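Local coordinates for putative capsular polysaccharide biosynthesis protein (Streptococcus pneumoniae serotype 4, PDB 6EWJ), which probably acts as a pyridoxal phosphate-dependent sugar aminotransferase of the DegT/DnrJ/EryC1 family in the making of pneumococcal teichoic acid, at residues S297-A300 against G301-I304; A308-E312 against T313-S317; I397-T400 against F401-S405. One frame throughout, in Å; residues are numbered along the deposited sequence.

Interaction 1. Residues S297-A300 against G301-I304; sequences SGFA and GSRI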
ATOM      1  N   SER A 297       0.317 -24.661  32.210  1.00 32.67           N
ATOM      2  CA  SER A 297       0.068 -25.610  33.337  1.00 34.75           C
ATOM      3  C   SER A 297      -0.774 -26.793  32.867  1.00 34.75           C
ATOM      4  O   SER A 297      -0.506 -27.915  33.217  1.00 34.56           O
ATOM      5  CB  SER A 297      -0.595 -24.965  34.557  1.00 36.58           C
ATOM      6  OG  SER A 297      -0.114 -23.642  34.807  1.00 36.66           O
ATOM      7  N   GLY A 298      -1.754 -26.526  32.001  1.00 34.59           N
ATOM      8  CA  GLY A 298      -2.576 -27.583  31.395  1.00 35.12           C
ATOM      9  C   GLY A 298      -1.828 -28.659  30.601  1.00 34.39           C
ATOM     10  O   GLY A 298      -2.132 -29.844  30.733  1.00 35.05           O
ATOM     11  N   PHE A 299      -0.828 -28.245  29.826  1.00 33.34           N
ATOM     12  CA  PHE A 299      -0.048 -29.146  28.983  1.00 33.03           C
ATOM     13  C   PHE A 299       1.179 -29.767  29.668  1.00 33.75           C
ATOM     14  O   PHE A 299       1.796 -30.639  29.091  1.00 34.16           O
ATOM     15  CB  PHE A 299       0.348 -28.451  27.671  1.00 31.98           C
ATOM     16  CG  PHE A 299      -0.840 -28.069  26.817  1.00 31.64           C
ATOM     17  CD1 PHE A 299      -1.846 -29.007  26.542  1.00 32.30           C
ATOM     18  CD2 PHE A 299      -0.966 -26.790  26.295  1.00 30.64           C
ATOM     19  CE1 PHE A 299      -2.941 -28.661  25.770  1.00 32.19           C
ATOM     20  CE2 PHE A 299      -2.077 -26.437  25.534  1.00 30.39           C
ATOM     21  CZ  PHE A 299      -3.058 -27.363  25.278  1.00 31.17           C
ATOM     22  N   ALA A 300       1.516 -29.302  30.869  1.00 34.10           N
ATOM     23  CA  ALA A 300       2.661 -29.824  31.646  1.00 34.18           C
ATOM     24  C   ALA A 300       2.602 -31.333  31.764  1.00 34.60           C
ATOM     25  O   ALA A 300       1.536 -31.897  32.061  1.00 35.53           O
ATOM     26  CB  ALA A 300       2.689 -29.198  33.009  1.00 35.09           C
ATOM     27  N   GLY A 301       3.732 -32.000  31.469  1.00 34.03           N
ATOM     28  CA  GLY A 301       3.815 -33.465  31.543  1.00 34.80           C
ATOM     29  C   GLY A 301       3.130 -34.229  30.410  1.00 34.26           C
ATOM     30  O   GLY A 301       3.202 -35.445  30.380  1.00 34.46           O
ATOM     31  N   SER A 302       2.458 -33.542  29.475  1.00 32.99           N
ATOM     32  CA  SER A 302       1.786 -34.231  28.365  1.00 32.53           C
ATOM     33  C   SER A 302       2.709 -34.313  27.151  1.00 32.11           C
ATOM     34  O   SER A 302       3.816 -33.804  27.129  1.00 31.06           O
ATOM     35  CB  SER A 302       0.491 -33.495  27.994  1.00 32.15           C
ATOM     36  OG  SER A 302       0.735 -32.284  27.256  1.00 30.16           O
ATOM     37  N   ARG A 303       2.204 -34.897  26.090  1.00 33.37           N
ATOM     38  CA  ARG A 303       2.926 -34.936  24.814  1.00 34.07           C
ATOM     39  C   ARG A 303       2.913 -33.556  24.068  1.00 31.71           C
ATOM     40  O   ARG A 303       3.743 -33.274  23.189  1.00 30.94           O
ATOM     41  CB  ARG A 303       2.245 -36.012  23.989  1.00 37.15           C
ATOM     42  CG  ARG A 303       3.034 -36.848  22.998  1.00 40.23           C
ATOM     43  CD  ARG A 303       2.007 -37.733  22.215  1.00 43.82           C
ATOM     44  NE  ARG A 303       0.744 -37.871  22.976  1.00 45.91           N
ATOM     45  CZ  ARG A 303       0.298 -38.956  23.617  1.00 49.26           C
ATOM     46  NH1 ARG A 303       0.932 -40.145  23.589  1.00 52.09           N
ATOM     47  NH2 ARG A 303      -0.840 -38.867  24.302  1.00 50.60           N
ATOM     48  N   ILE A 304       1.978 -32.703  24.448  1.00 30.39           N
ATOM     49  CA  ILE A 304       1.845 -31.366  23.851  1.00 28.52           C
ATOM     50  C   ILE A 304       2.934 -30.476  24.431  1.00 27.64           C
ATOM     51  O   ILE A 304       2.893 -30.149  25.627  1.00 28.73           O
ATOM     52  CB  ILE A 304       0.426 -30.843  24.092  1.00 28.85           C
ATOM     53  CG1 ILE A 304      -0.567 -31.717  23.302  1.00 29.47           C
ATOM     54  CG2 ILE A 304       0.282 -29.377  23.653  1.00 27.95           C
ATOM     55  CD1 ILE A 304      -1.875 -31.936  24.005  1.00 30.61           C
TER
HETATM   56  O   HOH W   1       4.167 -29.627  28.287  1.00 29.40           O
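The methyl CG2 of I304 rests on one face of the F299 ring, 3.7 Å from the ring centroid and only 16° off its normal, a CH-pi contact. I304 carries this branch anti to its own backbone N, which lays CG2 over the CG and CD1 rim of the ring, while CD1 of I304 touches the ring near CE1 of F299, at 3.9 Å. Isoleucine suits the place because its branching lets one methyl sit on the ring and the other arm reach further along it. This apolar pair is the tight, buried part of the contact.

The polar part lies beside it. F299 O accepts the N-H of S302 at 3.0 Å, closing a type II beta turn from F299 to S302, and also the hydroxyl OG of S302 at 2.7 Å. The N-H comes from above the carbonyl plane; OG is tilted less from it. Serine is apt here: with chi1 at 76° OG folds back over its own backbone, gives its proton to F299 O and in return accepts from I304 N, an ST turn. A water adds a third bond to F299 O, 2.7 Å away, and links it to I304 O. Toward solvent lie A300 and G301, the exposed corner of the turn, where G301 takes the positive phi (75°) that a type II turn asks for at its third position.

The turn thus leads from helix 268-299 into strand 304-306. F299 also touches Y321 of strand 321-325, I304 meets T323 of that strand, and F401 and K402 of helix 391-409 pack against I304.

Interaction 2. Residues A308-E312 against T313-S317; sequences AHKTE and TVESS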
ATOM      1  N   ALA A 308       8.242 -21.893  24.608  1.00 22.13           N
ATOM      2  CA  ALA A 308       8.282 -21.131  25.855  1.00 23.06           C
ATOM      3  C   ALA A 308       8.197 -19.647  25.567  1.00 22.77           C
ATOM      4  O   ALA A 308       8.956 -19.113  24.755  1.00 21.60           O
ATOM      5  CB  ALA A 308       9.525 -21.456  26.668  1.00 23.84           C
ATOM      6  N   HIS A 309       7.217 -19.017  26.203  1.00 23.93           N
ATOM      7  CA  HIS A 309       7.044 -17.575  26.100  1.00 24.31           C
ATOM      8  C   HIS A 309       7.788 -16.757  27.108  1.00 25.65           C
ATOM      9  O   HIS A 309       7.862 -15.529  26.996  1.00 25.23           O
ATOM     10  CB  HIS A 309       5.558 -17.231  26.067  1.00 24.26           C
ATOM     11  CG  HIS A 309       4.919 -17.547  24.752  1.00 23.53           C
ATOM     12  ND1 HIS A 309       5.020 -16.714  23.657  1.00 23.08           N
ATOM     13  CD2 HIS A 309       4.145 -18.585  24.360  1.00 23.49           C
ATOM     14  CE1 HIS A 309       4.320 -17.213  22.652  1.00 22.33           C
ATOM     15  NE2 HIS A 309       3.782 -18.346  23.045  1.00 22.81           N
ATOM     16  N   LYS A 310       8.336 -17.426  28.115  1.00 27.92           N
ATOM     17  CA  LYS A 310       9.128 -16.765  29.129  1.00 29.51           C
ATOM     18  C   LYS A 310      10.407 -17.568  29.263  1.00 29.05           C
ATOM     19  O   LYS A 310      10.323 -18.757  29.486  1.00 29.37           O
ATOM     20  CB  LYS A 310       8.338 -16.686  30.437  1.00 31.98           C
ATOM     21  CG  LYS A 310       9.021 -15.958  31.593  1.00 35.31           C
ATOM     22  CD  LYS A 310       9.861 -14.734  31.217  1.00 37.16           C
ATOM     23  CE  LYS A 310      10.048 -13.792  32.436  1.00 41.00           C
ATOM     24  NZ  LYS A 310      10.810 -12.529  32.188  1.00 42.59           N
ATOM     25  N   THR A 311      11.545 -16.931  28.990  1.00 28.20           N
ATOM     26  CA  THR A 311      12.856 -17.537  29.123  1.00 28.87           C
ATOM     27  C   THR A 311      13.761 -16.628  29.993  1.00 29.90           C
ATOM     28  O   THR A 311      13.387 -15.537  30.381  1.00 30.38           O
ATOM     29  CB  THR A 311      13.529 -17.840  27.764  1.00 27.81           C
ATOM     30  OG1 THR A 311      13.997 -16.626  27.143  1.00 26.88           O
ATOM     31  CG2 THR A 311      12.564 -18.627  26.827  1.00 27.05           C
ATOM     32  N   GLU A 312      14.964 -17.103  30.216  1.00 30.83           N
ATOM     33  CA  GLU A 312      16.026 -16.344  30.850  1.00 32.28           C
ATOM     34  C   GLU A 312      16.259 -14.984  30.205  1.00 31.48           C
ATOM     35  O   GLU A 312      16.455 -13.974  30.902  1.00 30.88           O
ATOM     36  CB  GLU A 312      17.277 -17.215  30.762  1.00 34.07           C
ATOM     37  CG  GLU A 312      18.471 -16.770  31.565  1.00 36.31           C
ATOM     38  CD  GLU A 312      19.453 -17.886  31.742  1.00 38.51           C
ATOM     39  OE1 GLU A 312      20.438 -17.954  30.975  1.00 39.25           O
ATOM     40  OE2 GLU A 312      19.238 -18.707  32.662  1.00 40.79           O
ATOM     41  N   THR A 313      16.166 -14.950  28.867  1.00 29.88           N
ATOM     42  CA  THR A 313      16.363 -13.711  28.081  1.00 29.04           C
ATOM     43  C   THR A 313      15.107 -13.045  27.523  1.00 28.06           C
ATOM     44  O   THR A 313      15.147 -11.850  27.221  1.00 28.45           O
ATOM     45  CB  THR A 313      17.330 -13.933  26.908  1.00 28.49           C
ATOM     46  OG1 THR A 313      16.804 -14.931  26.021  1.00 27.90           O
ATOM     47  CG2 THR A 313      18.683 -14.351  27.407  1.00 29.88           C
ATOM     48  N   VAL A 314      13.998 -13.773  27.373  1.00 27.31           N
ATOM     49  CA  VAL A 314      12.847 -13.265  26.654  1.00 26.08           C
ATOM     50  C   VAL A 314      11.606 -13.214  27.527  1.00 26.60           C
ATOM     51  O   VAL A 314      11.294 -14.185  28.232  1.00 28.19           O
ATOM     52  CB  VAL A 314      12.533 -14.142  25.403  1.00 24.67           C
ATOM     53  CG1 VAL A 314      11.191 -13.746  24.704  1.00 23.54           C
ATOM     54  CG2 VAL A 314      13.697 -14.066  24.449  1.00 24.46           C
ATOM     55  N   GLU A 315      10.891 -12.104  27.434  1.00 26.18           N
ATOM     56  CA  GLU A 315       9.477 -12.051  27.786  1.00 26.60           C
ATOM     57  C   GLU A 315       8.704 -11.785  26.483  1.00 24.56           C
ATOM     58  O   GLU A 315       8.696 -10.655  25.944  1.00 23.08           O
ATOM     59  CB  GLU A 315       9.198 -10.948  28.815  1.00 28.50           C
ATOM     60  CG  GLU A 315       7.718 -10.692  29.164  1.00 30.17           C
ATOM     61  CD  GLU A 315       7.130 -11.614  30.200  1.00 31.58           C
ATOM     62  OE1 GLU A 315       7.775 -12.570  30.639  1.00 34.64           O
ATOM     63  OE2 GLU A 315       5.960 -11.409  30.569  1.00 33.57           O
ATOM     64  N   SER A 316       8.030 -12.821  26.003  1.00 23.76           N
ATOM     65  CA  SER A 316       7.270 -12.737  24.752  1.00 22.27           C
ATOM     66  C   SER A 316       6.005 -11.937  24.918  1.00 22.02           C
ATOM     67  O   SER A 316       5.416 -11.940  25.979  1.00 22.59           O
ATOM     68  CB  SER A 316       6.922 -14.167  24.251  1.00 22.26           C
ATOM     69  OG  SER A 316       6.062 -14.132  23.106  1.00 21.88           O
ATOM     70  N   SER A 317       5.601 -11.236  23.846  1.00 21.06           N
ATOM     71  CA  SER A 317       4.265 -10.592  23.765  1.00 20.97           C
ATOM     72  C   SER A 317       3.116 -11.586  23.677  1.00 20.86           C
ATOM     73  O   SER A 317       1.975 -11.193  23.776  1.00 20.55           O
ATOM     74  CB  SER A 317       4.194  -9.605  22.579  1.00 20.26           C
ATOM     75  OG  SER A 317       4.569 -10.267  21.372  1.00 19.81           O
TER
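H309 and S316 meet twice. ND1 at the edge of the imidazole is hydrogen-bonded to S316 OG at 2.8 Å, and S316 N gives a bond of 2.9 Å to H309 O. Serine is short enough to put its hydroxyl at the ring edge, and an OG set anti to the backbone N (chi1 174°) brings it there. Further along, T311 N donates almost straight to V314 O (2.9 Å, 175° at the hydrogen). T311 OG1 accepts from two N-H groups where the chain reverses, V314 N at 2.9 Å and, weakly, T313 N.

This tight reversal holds one antiparallel beta bridge, K310 with E315, and beside it their side chains cross. The lysine's bend at chi2 (37°) lays CD and CE beside E315 OE1, and NZ forms a long salt bridge of 3.4 Å with it. OE2 has a stronger partner in R318, which probably steadies the carboxylate.

In the next shell, S316 OG also bonds R318 N, and H309 NE2 makes a weak hydrogen bond to L320 O, giving both ring nitrogens a partner. The S316 side chain lies about 7 Å from that of H179, which binds pyridoxal phosphate in another structure of this protein; the site is without cofactor here. Backbone bonds from T313 and E315 to K186 and T184 make strand 314-315 the edge of a small antiparallel sheet, with H309 against V292 of helix 268-299.

Interaction 3. Residues I397-T400 against F401-S405; sequences IIET and FKTVS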
ATOM      1  N   ILE A 397     -10.057 -26.316  25.416  1.00 34.90           N
ATOM      2  CA  ILE A 397      -9.000 -26.577  24.413  1.00 33.09           C
ATOM      3  C   ILE A 397      -7.911 -27.494  25.011  1.00 33.25           C
ATOM      4  O   ILE A 397      -7.491 -28.457  24.375  1.00 32.87           O
ATOM      5  CB  ILE A 397      -8.385 -25.257  23.863  1.00 31.68           C
ATOM      6  CG1 ILE A 397      -9.419 -24.512  22.999  1.00 31.14           C
ATOM      7  CG2 ILE A 397      -7.153 -25.518  23.015  1.00 30.19           C
ATOM      8  CD1 ILE A 397      -9.111 -23.053  22.748  1.00 30.13           C
ATOM      9  N   ILE A 398      -7.473 -27.196  26.229  1.00 33.16           N
ATOM     10  CA  ILE A 398      -6.486 -28.045  26.926  1.00 33.43           C
ATOM     11  C   ILE A 398      -6.933 -29.520  26.961  1.00 34.85           C
ATOM     12  O   ILE A 398      -6.254 -30.416  26.474  1.00 34.40           O
ATOM     13  CB  ILE A 398      -6.225 -27.518  28.361  1.00 33.73           C
ATOM     14  CG1 ILE A 398      -5.460 -26.205  28.310  1.00 32.23           C
ATOM     15  CG2 ILE A 398      -5.410 -28.526  29.205  1.00 34.11           C
ATOM     16  CD1 ILE A 398      -5.520 -25.435  29.609  1.00 33.05           C
ATOM     17  N   GLU A 399      -8.106 -29.746  27.536  1.00 36.79           N
ATOM     18  CA  GLU A 399      -8.542 -31.091  27.770  1.00 38.72           C
ATOM     19  C   GLU A 399      -8.879 -31.808  26.413  1.00 38.30           C
ATOM     20  O   GLU A 399      -8.489 -32.965  26.231  1.00 38.20           O
ATOM     21  CB  GLU A 399      -9.490 -31.197  28.985  1.00 40.87           C
ATOM     22  CG  GLU A 399     -10.880 -30.887  28.623  1.00 42.35           C
ATOM     23  CD  GLU A 399     -11.598 -32.130  28.101  1.00 43.84           C
ATOM     24  OE1 GLU A 399     -11.155 -32.700  27.077  1.00 44.36           O
ATOM     25  OE2 GLU A 399     -12.585 -32.566  28.742  1.00 45.77           O
ATOM     26  N   THR A 400      -9.482 -31.094  25.444  1.00 37.52           N
ATOM     27  CA  THR A 400      -9.788 -31.656  24.095  1.00 36.93           C
ATOM     28  C   THR A 400      -8.531 -31.997  23.278  1.00 35.55           C
ATOM     29  O   THR A 400      -8.444 -33.063  22.681  1.00 35.91           O
ATOM     30  CB  THR A 400     -10.694 -30.724  23.262  1.00 36.87           C
ATOM     31  OG1 THR A 400     -11.894 -30.415  23.978  1.00 37.69           O
ATOM     32  CG2 THR A 400     -11.073 -31.378  21.935  1.00 36.75           C
ATOM     33  N   PHE A 401      -7.540 -31.115  23.298  1.00 34.15           N
ATOM     34  CA  PHE A 401      -6.306 -31.339  22.559  1.00 33.01           C
ATOM     35  C   PHE A 401      -5.562 -32.586  23.106  1.00 34.42           C
ATOM     36  O   PHE A 401      -5.071 -33.420  22.324  1.00 33.52           O
ATOM     37  CB  PHE A 401      -5.444 -30.062  22.623  1.00 31.49           C
ATOM     38  CG  PHE A 401      -4.248 -30.034  21.720  1.00 30.46           C
ATOM     39  CD1 PHE A 401      -4.136 -30.832  20.568  1.00 30.84           C
ATOM     40  CD2 PHE A 401      -3.231 -29.149  21.998  1.00 29.61           C
ATOM     41  CE1 PHE A 401      -3.019 -30.743  19.750  1.00 30.10           C
ATOM     42  CE2 PHE A 401      -2.120 -29.051  21.189  1.00 29.27           C
ATOM     43  CZ  PHE A 401      -2.002 -29.856  20.067  1.00 29.12           C
ATOM     44  N   LYS A 402      -5.523 -32.733  24.435  1.00 35.65           N
ATOM     45  CA  LYS A 402      -4.949 -33.955  25.028  1.00 37.40           C
ATOM     46  C   LYS A 402      -5.689 -35.221  24.600  1.00 38.93           C
ATOM     47  O   LYS A 402      -5.073 -36.141  24.080  1.00 39.45           O
ATOM     48  CB  LYS A 402      -4.955 -33.900  26.548  1.00 38.22           C
ATOM     49  CG  LYS A 402      -3.969 -32.915  27.138  1.00 37.59           C
ATOM     50  CD  LYS A 402      -4.090 -32.987  28.648  1.00 39.09           C
ATOM     51  CE  LYS A 402      -4.068 -31.646  29.298  1.00 39.21           C
ATOM     52  NZ  LYS A 402      -4.074 -31.776  30.784  1.00 40.37           N
ATOM     53  N   THR A 403      -7.013 -35.232  24.781  1.00 40.93           N
ATOM     54  CA  THR A 403      -7.857 -36.378  24.412  1.00 42.77           C
ATOM     55  C   THR A 403      -7.738 -36.731  22.933  1.00 42.72           C
ATOM     56  O   THR A 403      -7.621 -37.912  22.571  1.00 42.96           O
ATOM     57  CB  THR A 403      -9.343 -36.119  24.758  1.00 43.85           C
ATOM     58  OG1 THR A 403      -9.465 -35.889  26.156  1.00 44.46           O
ATOM     59  CG2 THR A 403     -10.257 -37.316  24.374  1.00 45.31           C
ATOM     60  N   VAL A 404      -7.787 -35.708  22.088  1.00 42.40           N
ATOM     61  CA  VAL A 404      -7.718 -35.897  20.641  1.00 42.77           C
ATOM     62  C   VAL A 404      -6.379 -36.459  20.204  1.00 43.54           C
ATOM     63  O   VAL A 404      -6.343 -37.371  19.389  1.00 44.69           O
ATOM     64  CB  VAL A 404      -8.042 -34.584  19.878  1.00 41.82           C
ATOM     65  CG1 VAL A 404      -7.501 -34.616  18.464  1.00 40.91           C
ATOM     66  CG2 VAL A 404      -9.553 -34.361  19.853  1.00 42.67           C
ATOM     67  N   SER A 405      -5.292 -35.883  20.699  1.00 44.41           N
ATOM     68  CA  SER A 405      -3.943 -36.374  20.397  1.00 45.69           C
ATOM     69  C   SER A 405      -3.785 -37.844  20.780  1.00 48.02           C
ATOM     70  O   SER A 405      -3.300 -38.649  19.989  1.00 46.22           O
ATOM     71  CB  SER A 405      -2.879 -35.546  21.133  1.00 45.63           C
ATOM     72  OG  SER A 405      -2.919 -34.182  20.718  1.00 46.45           O
TER
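E399 O is gripped by two groups of T403, its backbone N and its hydroxyl OG1, both at 3.1 Å and from opposite faces of the carbonyl plane. The N-H bond is nearly straight, 171° at the hydrogen, whereas OG1 comes in from above the plane. With chi1 at -60° OG1 lies beside its own backbone N and so turns back toward the preceding turn of the helix. Threonine thereby keeps its hydroxyl bonded on an exposed flank, where the E399 carboxylate bends back alongside it. S405 does the same two residues on: its OG gives a 2.8 Å bond to F401 O, which also accepts S405 N from the other face.

The remaining i to i+4 bonds are regular. V404 N reaches T400 O at 2.8 Å, and F401 N and K402 N bond to I397 O and I398 O.

Side chains on successive turns meet too. K402 and I398 lie parallel, CE of K402 pressed to 3.4 Å from I398 CG2, a close approach for two carbons. The long aliphatic part of lysine suits this apolar neighbour, while its NZ goes on to the backbone oxygen of G298 in helix 268-299. T400 and V404 cross with their CG2 methyls 3.9 Å apart. F401, with CG anti to its backbone N (chi1 -170°), packs its ring on I336 and L340 of helix 330-342.

The arrangement is that of an amphipathic alpha-helix in outline, near the chain's C-terminal end: apolar I397, I398, F401 and V404 are buried and E399 and T403 exposed. T400 and S405 are buried too, their hydroxyls bonded to the carbonyls of Y396 and F401, the way serine and threonine commonly satisfy themselves inside helices.

How the interactions relate
The three interactions follow one another along the chain. Interaction 1 lies where the chain passes from helix 268-299 to strand 304-306; interaction 2 is the tight chain reversal around strand 314-315, its centre about 18 Å from that of interaction 1; interaction 3 lies on helix 391-409 near the C-terminal end. Interactions 1 and 3 have centres about 10 Å apart and touch directly, the F401 ring meeting the F299 ring with CD2 of F401 3.7 Å from CZ of F299. Interactions 2 and 3 are about 12 Å apart at their nearest atoms. Helix 268-299 touches all three, so this helix links the peripheral contacts with a loop whose S316 lies near H179.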